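Local coordinates for protein GCN5-related N-acetyltransferase (Ralstonia eutropha JMP134, PDB 2Q0Y) that probably transfers an acyl group from a coenzyme A thioester to an acceptor, as other members of the GNAT acetyltransferase family do, at residues A124-T129 / P134-M139; F23-R28 / N92-P97; F54-E59 / E113-E118; P79-P82 / K86-Y89. One frame throughout, in Å; residues are numbered along the deposited sequence.

The four contacts fix helices and a loop onto one mixed sheet, an example of how a GNAT domain is assembled around a central beta sheet. Contacts 1 and 4 are joined directly, since strands 123-127 and 86-95 are neighbours: Val125 N lies 2.9 Å from Gly88 O, and His127 ND1, the imidazole nitrogen that does not bind magnesium, lies 2.7 Å from Tyr89 OH, both probable hydrogen bonds. Contact 2 meets contact 1 where Tyr136 OH approaches Leu93 CD2, near an unidentified bound molecule. Contact 3 lies on the other side of the chain's centre from contact 2, their centres about 19 Å apart; its helix reaches contact 4 through Phe116. All four border the second subunit.

Contact 1. Residues A124-T129 / P134-M139. With MG (magnesium ion), chain C.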
loop_
_atom_site.group_PDB
_atom_site.type_symbol
_atom_site.label_atom_id
_atom_site.label_comp_id
_atom_site.label_asym_id
_atom_site.label_seq_id
_atom_site.Cartn_x
_atom_site.Cartn_y
_atom_site.Cartn_z
ATOM N N ALA A 124 -3.654 0.229 10.027
ATOM C CA ALA A 124 -4.147 0.986 8.881
ATOM C C ALA A 124 -3.078 1.908 8.323
ATOM O O ALA A 124 -2.125 2.302 9.038
ATOM C CB ALA A 124 -5.361 1.796 9.291
ATOM N N VAL A 125 -3.251 2.257 7.051
ATOM C CA VAL A 125 -2.343 3.157 6.349
ATOM C C VAL A 125 -3.147 4.166 5.539
ATOM O O VAL A 125 -4.339 3.989 5.312
ATOM C CB VAL A 125 -1.346 2.409 5.419
ATOM C CG1 VAL A 125 -0.415 1.481 6.222
ATOM C CG2 VAL A 125 -2.072 1.632 4.356
ATOM N N LEU A 126 -2.482 5.251 5.156
ATOM C CA LEU A 126 -3.059 6.289 4.297
ATOM C C LEU A 126 -1.905 6.932 3.550
ATOM O O LEU A 126 -0.758 6.772 3.956
ATOM C CB LEU A 126 -3.834 7.331 5.135
ATOM C CG LEU A 126 -3.132 8.140 6.233
ATOM C CD1 LEU A 126 -2.276 9.294 5.695
ATOM C CD2 LEU A 126 -4.168 8.676 7.212
ATOM N N HIS A 127 -2.191 7.641 2.462
ATOM C CA HIS A 127 -1.176 8.454 1.798
ATOM C C HIS A 127 -1.547 9.908 1.981
ATOM O O HIS A 127 -2.611 10.352 1.529
ATOM C CB HIS A 127 -1.063 8.085 0.331
ATOM C CG HIS A 127 -0.495 6.721 0.107
ATOM N ND1 HIS A 127 -1.285 5.613 -0.083
ATOM C CD2 HIS A 127 0.785 6.288 0.038
ATOM C CE1 HIS A 127 -0.518 4.552 -0.263
ATOM N NE2 HIS A 127 0.743 4.933 -0.179
ATOM N N ALA A 128 -0.700 10.631 2.700
ATOM C CA ALA A 128 -1.031 11.983 3.123
ATOM C C ALA A 128 -0.752 12.994 2.025
ATOM O O ALA A 128 0.069 12.753 1.147
ATOM C CB ALA A 128 -0.254 12.343 4.353
ATOM N N THR A 129 -1.484 14.103 2.056
ATOM C CA THR A 129 -1.069 15.317 1.384
ATOM C C THR A 129 -0.290 16.128 2.426
ATOM O O THR A 129 -0.464 15.929 3.638
ATOM C CB THR A 129 -2.279 16.143 0.934
ATOM O OG1 THR A 129 -3.052 16.487 2.088
ATOM C CG2 THR A 129 -3.151 15.358 -0.038
ATOM N N PRO A 134 -0.051 17.331 9.239
ATOM C CA PRO A 134 0.034 17.739 10.658
ATOM C C PRO A 134 -1.110 17.182 11.520
ATOM O O PRO A 134 -0.887 16.796 12.656
ATOM C CB PRO A 134 -0.018 19.272 10.599
ATOM C CG PRO A 134 0.261 19.633 9.171
ATOM C CD PRO A 134 -0.225 18.489 8.344
ATOM N N LEU A 135 -2.313 17.144 10.966
ATOM C CA LEU A 135 -3.453 16.542 11.649
ATOM C C LEU A 135 -3.203 15.060 11.897
ATOM O O LEU A 135 -3.429 14.561 12.991
ATOM C CB LEU A 135 -4.743 16.728 10.832
ATOM C CG LEU A 135 -5.973 15.947 11.318
ATOM C CD1 LEU A 135 -6.373 16.399 12.731
ATOM C CD2 LEU A 135 -7.123 16.080 10.335
ATOM N N TYR A 136 -2.722 14.350 10.878
ATOM C CA TYR A 136 -2.534 12.913 11.037
ATOM C C TYR A 136 -1.491 12.656 12.116
ATOM O O TYR A 136 -1.677 11.795 12.977
ATOM C CB TYR A 136 -2.177 12.227 9.706
ATOM C CG TYR A 136 -3.104 12.587 8.559
ATOM C CD1 TYR A 136 -4.481 12.785 8.765
ATOM C CD2 TYR A 136 -2.606 12.766 7.270
ATOM C CE1 TYR A 136 -5.318 13.132 7.715
ATOM C CE2 TYR A 136 -3.434 13.113 6.219
ATOM C CZ TYR A 136 -4.790 13.290 6.439
ATOM O OH TYR A 136 -5.605 13.656 5.386
ATOM N N ALA A 137 -0.406 13.418 12.090
ATOM C CA ALA A 137 0.632 13.265 13.092
ATOM C C ALA A 137 0.067 13.522 14.481
ATOM O O ALA A 137 0.362 12.770 15.409
ATOM C CB ALA A 137 1.772 14.180 12.808
ATOM N N ARG A 138 -0.738 14.574 14.624
ATOM C CA ARG A 138 -1.406 14.880 15.897
ATOM C C ARG A 138 -2.270 13.715 16.360
ATOM O O ARG A 138 -2.404 13.465 17.563
ATOM C CB ARG A 138 -2.306 16.119 15.774
ATOM C CG ARG A 138 -1.580 17.445 15.772
ATOM C CD ARG A 138 -2.544 18.631 15.943
ATOM N NE ARG A 138 -3.218 19.016 14.696
ATOM C CZ ARG A 138 -4.532 18.941 14.460
ATOM N NH1 ARG A 138 -5.387 18.488 15.384
ATOM N NH2 ARG A 138 -5.000 19.337 13.277
HETATM N N MSE A 139 -2.873 13.022 15.400
HETATM C CA MSE A 139 -3.764 11.911 15.688
HETATM C C MSE A 139 -3.038 10.560 15.804
HETATM O O MSE A 139 -3.690 9.519 15.848
HETATM C CB MSE A 139 -4.841 11.834 14.618
HETATM C CG MSE A 139 -5.783 13.042 14.565
HETATM SE SE MSE A 139 -7.171 12.705 13.231
HETATM C CE MSE A 139 -8.052 11.220 14.160
HETATM MG MG MG C . 1.143 2.693 0.511
HETATM O O HOH W 1 0.135 0.869 0.069
#
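The Tyr136 hydroxyl and Thr129 OG1 both hydrogen-bond the same oxygen of an unidentified bound molecule, so the polar end of the ring is held just beyond the apolar contact that Tyr136 makes with Leu126 and Ala128. Leu126 comes over the ring: CD2 sits above its centre, 4.3 Å from the centroid and only 10° off the normal, a clear CH-pi contact. The second methyl lies nearer the rim, with Leu126 CD1 3.8 Å from Tyr136 CD2. The Leu126 chi1 of 59° wedges CG between the backbone N and the carbonyl carbon and sends both methyls toward the helix. Ala128 takes the edge of the ring instead, its CB lying in the ring plane 3.8 Å from Tyr136 CE2. Face and edge are thus packed by alternate residues of one chain segment, while His127 between them turns the other way. Its NE2 stands 2.4 Å from a magnesium ion at the subunit interface, where a water, Glu146 and Glu146 of the second subunit also bind. Because His127 CE1 is almost as close to the magnesium, at 2.6 Å, the metal lies well off the outward direction of the nitrogen, and the details of this bond are doubtful. The strand is also extended across the dimer interface by an antiparallel strand of the second subunit. Strand 123-127 followed by helix 133-138 is the C-terminal strand-to-helix step of the GNAT fold. The chemistry implies a phenol ring fixed by hydrocarbon while its OH reaches a molecule that probably comes from the crystallisation liquor but may mark a pocket.

Contact 2. Residues F23-R28 / N92-P97; sequences FREAGR and NLYVDP
Just ahead of the Glu25–Tyr94 bond that carries this contact, Phe23 sets its ring edge-to-face with that of His78 of the second subunit. Glu25 then reaches from the last turn of helix 12-25, extended beyond CG, to the end of Tyr94. The phenol donates a hydrogen bond to the carboxylate, with Tyr94 OH 2.6 Å from Glu25 OE2, which is met on its syn side and 26° out of the carboxylate plane. Glu25 OE1 lies 3.4 Å from Tyr94 CE1 at the ring edge, and the two planes are 52° apart. This joins the first helix of the GNAT fold to the end of strand 86-95. OE1 also forms a salt bridge with Arg100, which would help keep the carboxylate ionised. Pro97 flanks the pair, its CG 4.0 Å from Glu25 OE2. Two conformers of Glu25 are modelled, so the grip may be partial. Beyond it, Gly27 ends the helix in a Schellman motif: phi is positive at 97°, Arg28 N bonds Phe23 O at 3.0 Å, and Gly27 N bonds Arg24 O. Arg28 finally carries its NH2 to Ser80 OG of the second subunit.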
loop_
_atom_site.group_PDB
_atom_site.type_symbol
_atom_site.label_atom_id
_atom_site.label_comp_id
_atom_site.label_asym_id
_atom_site.label_seq_id
_atom_site.Cartn_x
_atom_site.Cartn_y
_atom_site.Cartn_z
ATOM N N PHE A 23 -6.560 16.074 -4.876
ATOM C CA PHE A 23 -5.310 16.010 -5.638
ATOM C C PHE A 23 -4.945 17.322 -6.323
ATOM O O PHE A 23 -3.764 17.674 -6.406
ATOM C CB PHE A 23 -5.374 14.882 -6.676
ATOM C CG PHE A 23 -5.153 13.494 -6.118
ATOM C CD1 PHE A 23 -4.035 13.205 -5.337
ATOM C CD2 PHE A 23 -6.038 12.467 -6.417
ATOM C CE1 PHE A 23 -3.808 11.930 -4.870
ATOM C CE2 PHE A 23 -5.820 11.190 -5.937
ATOM C CZ PHE A 23 -4.701 10.925 -5.166
ATOM N N ARG A 24 -5.929 18.054 -6.835
ATOM C CA ARG A 24 -5.650 19.324 -7.497
ATOM C C ARG A 24 -5.063 20.286 -6.488
ATOM O O ARG A 24 -4.060 20.954 -6.750
ATOM C CB ARG A 24 -6.923 19.914 -8.092
ATOM C CG ARG A 24 -6.742 21.247 -8.785
ATOM C CD ARG A 24 -8.051 21.716 -9.419
ATOM N NE ARG A 24 -9.134 21.781 -8.431
ATOM C CZ ARG A 24 -10.424 21.536 -8.678
ATOM N NH1 ARG A 24 -10.847 21.225 -9.905
ATOM N NH2 ARG A 24 -11.308 21.610 -7.684
ATOM N N GLU A 25 -5.678 20.343 -5.312
ATOM C CA GLU A 25 -5.228 21.269 -4.272
ATOM C C GLU A 25 -3.843 20.869 -3.748
ATOM O O GLU A 25 -3.076 21.726 -3.299
ATOM C CB GLU A 25 -6.275 21.385 -3.147
ATOM C CG GLU A 25 -7.481 22.270 -3.524
ATOM C CD GLU A 25 -8.667 22.169 -2.548
ATOM O OE1 GLU A 25 -8.423 21.791 -1.393
ATOM O OE2 GLU A 25 -9.826 22.477 -2.934
ATOM N N ALA A 26 -3.513 19.590 -3.835
ATOM C CA ALA A 26 -2.201 19.090 -3.444
ATOM C C ALA A 26 -1.140 19.285 -4.545
ATOM O O ALA A 26 0.022 18.949 -4.346
ATOM C CB ALA A 26 -2.290 17.647 -3.082
ATOM N N GLY A 27 -1.531 19.818 -5.694
ATOM C CA GLY A 27 -0.571 20.194 -6.744
ATOM C C GLY A 27 -0.357 19.183 -7.867
ATOM O O GLY A 27 0.591 19.337 -8.671
ATOM N N ARG A 28 -1.219 18.172 -7.953
ATOM C CA ARG A 28 -1.176 17.238 -9.081
ATOM C C ARG A 28 -1.660 17.925 -10.343
ATOM O O ARG A 28 -2.512 18.804 -10.290
ATOM C CB ARG A 28 -2.002 15.989 -8.822
ATOM C CG ARG A 28 -1.605 15.166 -7.587
ATOM C CD ARG A 28 -0.108 14.907 -7.399
ATOM N NE ARG A 28 0.449 13.812 -8.203
ATOM C CZ ARG A 28 0.767 12.589 -7.752
ATOM N NH1 ARG A 28 0.536 12.211 -6.496
ATOM N NH2 ARG A 28 1.291 11.711 -8.591
ATOM N N ASN A 92 -9.190 9.675 0.007
ATOM C CA ASN A 92 -10.156 10.666 -0.460
ATOM C C ASN A 92 -10.793 11.542 0.617
ATOM O O ASN A 92 -11.923 11.995 0.454
ATOM C CB ASN A 92 -11.271 10.003 -1.286
ATOM C CG ASN A 92 -10.765 9.380 -2.558
ATOM O OD1 ASN A 92 -9.778 9.835 -3.132
ATOM N ND2 ASN A 92 -11.438 8.328 -3.010
ATOM N N LEU A 93 -10.058 11.833 1.689
ATOM C CA LEU A 93 -10.513 12.835 2.658
ATOM C C LEU A 93 -10.467 14.210 2.009
ATOM O O LEU A 93 -9.391 14.688 1.604
ATOM C CB LEU A 93 -9.644 12.831 3.918
ATOM C CG LEU A 93 -10.002 13.932 4.946
ATOM C CD1 LEU A 93 -11.443 13.828 5.412
ATOM C CD2 LEU A 93 -9.078 13.899 6.135
ATOM N N TYR A 94 -11.634 14.838 1.914
ATOM C CA TYR A 94 -11.752 16.179 1.359
ATOM C C TYR A 94 -12.733 16.962 2.206
ATOM O O TYR A 94 -13.823 16.465 2.524
ATOM C CB TYR A 94 -12.216 16.180 -0.091
ATOM C CG TYR A 94 -12.192 17.579 -0.684
ATOM C CD1 TYR A 94 -10.974 18.195 -1.014
ATOM C CD2 TYR A 94 -13.363 18.306 -0.866
ATOM C CE1 TYR A 94 -10.943 19.476 -1.536
ATOM C CE2 TYR A 94 -13.347 19.592 -1.372
ATOM C CZ TYR A 94 -12.125 20.182 -1.709
ATOM O OH TYR A 94 -12.119 21.456 -2.218
ATOM N N VAL A 95 -12.347 18.188 2.551
ATOM C CA VAL A 95 -13.230 19.101 3.270
ATOM C C VAL A 95 -13.397 20.404 2.482
ATOM O O VAL A 95 -12.415 21.032 2.077
ATOM C CB VAL A 95 -12.695 19.413 4.699
ATOM C CG1 VAL A 95 -13.651 20.323 5.441
ATOM C CG2 VAL A 95 -12.465 18.152 5.510
ATOM N N ASP A 96 -14.643 20.830 2.284
ATOM C CA ASP A 96 -14.939 22.102 1.613
ATOM C C ASP A 96 -14.041 23.216 2.165
ATOM O O ASP A 96 -13.947 23.380 3.365
ATOM C CB ASP A 96 -16.401 22.502 1.818
ATOM C CG ASP A 96 -16.719 23.873 1.258
ATOM O OD1 ASP A 96 -16.789 23.994 0.027
ATOM O OD2 ASP A 96 -16.900 24.835 2.038
ATOM N N PRO A 97 -13.378 23.983 1.280
ATOM C CA PRO A 97 -12.460 25.024 1.684
ATOM C C PRO A 97 -12.997 26.089 2.635
ATOM O O PRO A 97 -12.211 26.717 3.351
ATOM C CB PRO A 97 -12.071 25.666 0.347
ATOM C CG PRO A 97 -12.213 24.635 -0.627
ATOM C CD PRO A 97 -13.369 23.804 -0.179
#

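Contact 3. Residues F54-E59 / E113-E118; sequences FGWVME and EAEFAE
Glu115 of helix 104-118 meets two aromatic side chains, Phe54 and Trp56, which come from the same side of strand 54-60. Its CB is directed at the strand, and a chi1 of -178° continues that course by placing CG anti to the backbone N. Glu115 CG is 4.1 Å from Phe54 CE2. The chain then bends at chi2, 68°, and brings CD to 3.9 Å from the same Phe54 CE2, an oblique approach with ring and carboxylate planes 51° apart. At the tip the two oxygens part company. Glu115 OE1 comes to 3.4 Å from Trp56 CZ2, at the edge of the indole and near its plane, where the ring hydrogens carry partial positive charge. OE2 is held by a salt bridge to Arg119, the strongest polar partner of the group. OE1 also lies 3.0 Å from Glu118 OE1, two acceptors with no bond between them, whose repulsion the Arg119 charge probably eases. Phe54 turns an edge onto the indole, its CE2 3.5 Å above the Trp56 plane toward the rim. Trp56 also packs on Leu108 and Arg111 of the same helix. The arrangement is that of a GNAT domain, where the helix following the loop that in this family holds the coenzyme A pyrophosphate is laid against the central sheet.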
loop_
_atom_site.group_PDB
_atom_site.type_symbol
_atom_site.label_atom_id
_atom_site.label_comp_id
_atom_site.label_asym_id
_atom_site.label_seq_id
_atom_site.Cartn_x
_atom_site.Cartn_y
_atom_site.Cartn_z
ATOM N N PHE A 54 -16.143 2.094 1.321
ATOM C CA PHE A 54 -17.113 2.572 2.280
ATOM C C PHE A 54 -16.615 3.944 2.757
ATOM O O PHE A 54 -15.556 4.409 2.363
ATOM C CB PHE A 54 -17.283 1.564 3.428
ATOM C CG PHE A 54 -18.261 2.014 4.498
ATOM C CD1 PHE A 54 -19.628 2.092 4.235
ATOM C CD2 PHE A 54 -17.806 2.387 5.772
ATOM C CE1 PHE A 54 -20.538 2.525 5.228
ATOM C CE2 PHE A 54 -18.709 2.827 6.759
ATOM C CZ PHE A 54 -20.077 2.896 6.474
ATOM N N GLY A 55 -17.402 4.623 3.567
ATOM C CA GLY A 55 -16.951 5.868 4.140
ATOM C C GLY A 55 -18.088 6.665 4.706
ATOM O O GLY A 55 -19.196 6.139 4.929
ATOM N N TRP A 56 -17.824 7.955 4.893
ATOM C CA TRP A 56 -18.742 8.813 5.605
ATOM C C TRP A 56 -18.784 10.165 4.923
ATOM O O TRP A 56 -17.778 10.609 4.344
ATOM C CB TRP A 56 -18.278 8.981 7.055
ATOM C CG TRP A 56 -18.027 7.696 7.798
ATOM C CD1 TRP A 56 -16.825 7.055 7.967
ATOM C CD2 TRP A 56 -19.001 6.906 8.479
ATOM N NE1 TRP A 56 -17.000 5.903 8.714
ATOM C CE2 TRP A 56 -18.329 5.790 9.031
ATOM C CE3 TRP A 56 -20.379 7.022 8.660
ATOM C CZ2 TRP A 56 -18.997 4.807 9.771
ATOM C CZ3 TRP A 56 -21.042 6.054 9.408
ATOM C CH2 TRP A 56 -20.355 4.960 9.942
ATOM N N VAL A 57 -19.932 10.821 5.009
ATOM C CA VAL A 57 -20.141 12.151 4.443
ATOM C C VAL A 57 -20.581 13.111 5.562
ATOM O O VAL A 57 -21.447 12.771 6.362
ATOM C CB VAL A 57 -21.211 12.094 3.331
ATOM C CG1 VAL A 57 -21.497 13.458 2.762
ATOM C CG2 VAL A 57 -20.765 11.118 2.214
HETATM N N MSE A 58 -19.968 14.294 5.643
HETATM C CA MSE A 58 -20.433 15.345 6.553
HETATM C C MSE A 58 -21.316 16.329 5.789
HETATM O O MSE A 58 -20.928 16.850 4.736
HETATM C CB MSE A 58 -19.263 16.105 7.179
HETATM C CG MSE A 58 -19.648 17.019 8.318
HETATM SE SE MSE A 58 -20.061 15.963 9.920
HETATM C CE MSE A 58 -18.297 15.377 10.352
ATOM N N GLU A 59 -22.497 16.587 6.334
ATOM C CA GLU A 59 -23.484 17.450 5.703
ATOM C C GLU A 59 -23.921 18.590 6.614
ATOM O O GLU A 59 -23.988 18.429 7.824
ATOM C CB GLU A 59 -24.740 16.660 5.338
ATOM C CG GLU A 59 -24.496 15.470 4.485
ATOM C CD GLU A 59 -25.781 14.863 4.009
ATOM O OE1 GLU A 59 -26.730 14.772 4.813
ATOM O OE2 GLU A 59 -25.832 14.492 2.827
ATOM N N GLU A 113 -11.377 5.626 11.685
ATOM C CA GLU A 113 -10.612 4.797 12.618
ATOM C C GLU A 113 -11.535 3.923 13.495
ATOM O O GLU A 113 -11.236 2.758 13.739
ATOM C CB GLU A 113 -9.706 5.638 13.493
ATOM C CG GLU A 113 -8.602 6.339 12.696
ATOM C CD GLU A 113 -7.714 7.234 13.543
ATOM O OE1 GLU A 113 -7.759 7.174 14.793
ATOM O OE2 GLU A 113 -6.997 8.040 12.927
ATOM N N ALA A 114 -12.654 4.486 13.943
ATOM C CA ALA A 114 -13.621 3.742 14.760
ATOM C C ALA A 114 -14.255 2.593 13.979
ATOM O O ALA A 114 -14.520 1.531 14.541
ATOM C CB ALA A 114 -14.696 4.664 15.274
ATOM N N GLU A 115 -14.505 2.821 12.690
ATOM C CA GLU A 115 -15.032 1.784 11.818
ATOM C C GLU A 115 -14.034 0.632 11.703
ATOM O O GLU A 115 -14.412 -0.523 11.819
ATOM C CB GLU A 115 -15.383 2.364 10.450
ATOM C CG GLU A 115 -15.973 1.370 9.502
ATOM C CD GLU A 115 -17.362 0.900 9.916
ATOM O OE1 GLU A 115 -18.044 1.633 10.648
ATOM O OE2 GLU A 115 -17.760 -0.219 9.497
ATOM N N PHE A 116 -12.751 0.946 11.526
ATOM C CA PHE A 116 -11.717 -0.091 11.511
ATOM C C PHE A 116 -11.684 -0.862 12.841
ATOM O O PHE A 116 -11.549 -2.085 12.853
ATOM C CB PHE A 116 -10.322 0.500 11.240
ATOM C CG PHE A 116 -10.100 0.965 9.824
ATOM C CD1 PHE A 116 -10.660 0.302 8.733
ATOM C CD2 PHE A 116 -9.297 2.060 9.589
ATOM C CE1 PHE A 116 -10.440 0.744 7.446
ATOM C CE2 PHE A 116 -9.079 2.513 8.284
ATOM C CZ PHE A 116 -9.653 1.845 7.222
ATOM N N ALA A 117 -11.839 -0.151 13.951
ATOM C CA ALA A 117 -11.857 -0.790 15.271
ATOM C C ALA A 117 -13.035 -1.762 15.409
ATOM O O ALA A 117 -12.873 -2.875 15.887
ATOM C CB ALA A 117 -11.880 0.219 16.368
ATOM N N GLU A 118 -14.214 -1.315 14.998
ATOM C CA GLU A 118 -15.412 -2.143 14.984
ATOM C C GLU A 118 -15.204 -3.412 14.160
ATOM O O GLU A 118 -15.705 -4.482 14.526
ATOM C CB GLU A 118 -16.578 -1.334 14.410
ATOM C CG GLU A 118 -17.883 -2.096 14.239
ATOM C CD GLU A 118 -18.948 -1.246 13.547
ATOM O OE1 GLU A 118 -18.579 -0.302 12.849
ATOM O OE2 GLU A 118 -20.149 -1.500 13.717
#

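Contact 4. Residues P79-P82 / K86-Y89. With FMT (formic acid), chain I.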
loop_
_atom_site.group_PDB
_atom_site.type_symbol
_atom_site.label_atom_id
_atom_site.label_comp_id
_atom_site.label_asym_id
_atom_site.label_seq_id
_atom_site.Cartn_x
_atom_site.Cartn_y
_atom_site.Cartn_z
ATOM N N PRO A 79 4.690 -7.883 10.503
ATOM C CA PRO A 79 4.936 -7.621 11.917
ATOM C C PRO A 79 4.021 -6.578 12.593
ATOM O O PRO A 79 3.860 -6.634 13.810
ATOM C CB PRO A 79 6.392 -7.154 11.933
ATOM C CG PRO A 79 6.986 -7.727 10.687
ATOM C CD PRO A 79 5.908 -7.707 9.689
ATOM N N SER A 80 3.431 -5.657 11.834
ATOM C CA SER A 80 2.478 -4.698 12.396
ATOM C C SER A 80 1.068 -5.276 12.539
ATOM O O SER A 80 0.191 -4.629 13.102
ATOM C CB SER A 80 2.449 -3.439 11.539
ATOM O OG SER A 80 3.690 -2.747 11.652
ATOM N N HIS A 81 0.851 -6.472 12.007
ATOM C CA HIS A 81 -0.439 -7.162 12.068
ATOM C C HIS A 81 -0.188 -8.654 11.825
ATOM O O HIS A 81 -0.585 -9.225 10.800
ATOM C CB HIS A 81 -1.485 -6.549 11.114
ATOM C CG HIS A 81 -1.036 -6.379 9.695
ATOM N ND1 HIS A 81 -1.230 -7.350 8.734
ATOM C CD2 HIS A 81 -0.482 -5.320 9.056
ATOM C CE1 HIS A 81 -0.786 -6.899 7.569
ATOM N NE2 HIS A 81 -0.328 -5.672 7.741
ATOM N N PRO A 82 0.535 -9.285 12.763
ATOM C CA PRO A 82 1.081 -10.620 12.477
ATOM C C PRO A 82 0.014 -11.669 12.252
ATOM O O PRO A 82 0.290 -12.667 11.597
ATOM C CB PRO A 82 1.904 -10.952 13.735
ATOM C CG PRO A 82 1.410 -10.032 14.787
ATOM C CD PRO A 82 0.962 -8.792 14.081
ATOM N N LYS A 86 -4.676 -8.567 6.208
ATOM C CA LYS A 86 -5.384 -7.378 5.750
ATOM C C LYS A 86 -4.833 -6.149 6.470
ATOM O O LYS A 86 -4.191 -6.264 7.530
ATOM C CB LYS A 86 -6.889 -7.510 5.990
ATOM C CG LYS A 86 -7.279 -7.673 7.444
ATOM C CD LYS A 86 -8.722 -8.174 7.612
ATOM C CE LYS A 86 -9.048 -8.510 9.082
ATOM N NZ LYS A 86 -10.485 -8.941 9.259
ATOM N N ARG A 87 -5.076 -4.981 5.882
ATOM C CA ARG A 87 -4.891 -3.729 6.584
ATOM C C ARG A 87 -5.952 -2.714 6.145
ATOM O O ARG A 87 -6.542 -2.834 5.067
ATOM C CB ARG A 87 -3.450 -3.203 6.455
ATOM C CG ARG A 87 -2.895 -3.147 5.102
ATOM C CD ARG A 87 -1.486 -2.498 5.094
ATOM N NE ARG A 87 -0.440 -3.273 5.769
ATOM C CZ ARG A 87 0.853 -2.945 5.770
ATOM N NH1 ARG A 87 1.281 -1.878 5.104
ATOM N NH2 ARG A 87 1.742 -3.681 6.415
ATOM N N GLY A 88 -6.234 -1.764 7.024
ATOM C CA GLY A 88 -7.143 -0.675 6.711
ATOM C C GLY A 88 -6.462 0.329 5.805
ATOM O O GLY A 88 -5.239 0.514 5.863
ATOM N N TYR A 89 -7.253 0.969 4.948
ATOM C CA TYR A 89 -6.751 2.005 4.056
ATOM C C TYR A 89 -7.746 3.169 4.036
ATOM O O TYR A 89 -8.942 2.960 3.834
ATOM C CB TYR A 89 -6.501 1.461 2.632
ATOM C CG TYR A 89 -5.861 2.510 1.748
ATOM C CD1 TYR A 89 -4.633 3.070 2.104
ATOM C CD2 TYR A 89 -6.460 2.949 0.579
ATOM C CE1 TYR A 89 -4.037 4.047 1.345
ATOM C CE2 TYR A 89 -5.855 3.943 -0.200
ATOM C CZ TYR A 89 -4.646 4.493 0.196
ATOM O OH TYR A 89 -3.990 5.492 -0.551
HETATM C C FMT I . -10.935 -9.383 13.005
HETATM O O1 FMT I . -10.106 -9.295 13.919
HETATM O O2 FMT I . -10.678 -9.006 11.854
#
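His81 and Arg87 lock together across the loop that connects antiparallel strands 63-74 and 86-95, neighbours in the GNAT sheet. Hydrogen bonds carry the contact. Arg87 grips His81 NE2 side-on with two nitrogens: NE donates over 3.1 Å at an N-H...N angle of 151°, and NH2 donates to the same atom over 3.2 Å. The acceptor lies in the guanidinium plane, whereas both donors are tilted from the imidazole plane, the two groups standing 80° apart. Bending of the Arg87 chain at chi3, 67°, lays this edge of the guanidinium against the ring. The other ring nitrogen, ND1, bonds Gln84 O inside the loop, a pattern consistent with a neutral imidazole that has its proton on ND1. Among contacts with flat groups, Lys86 O stands over one face of the imidazole, 3.4 Å from His81 ND1 and at too poor an angle to bond. Arg87 adds a cation-pi contact with Trp75, and the His81 ring meets that of His78. The other charged side chain, Lys86, starts away from the loop, and its extended chain takes NZ into a hydrogen bond of 2.6 Å with O2 of a formic acid molecule, probably from the crystallisation liquor.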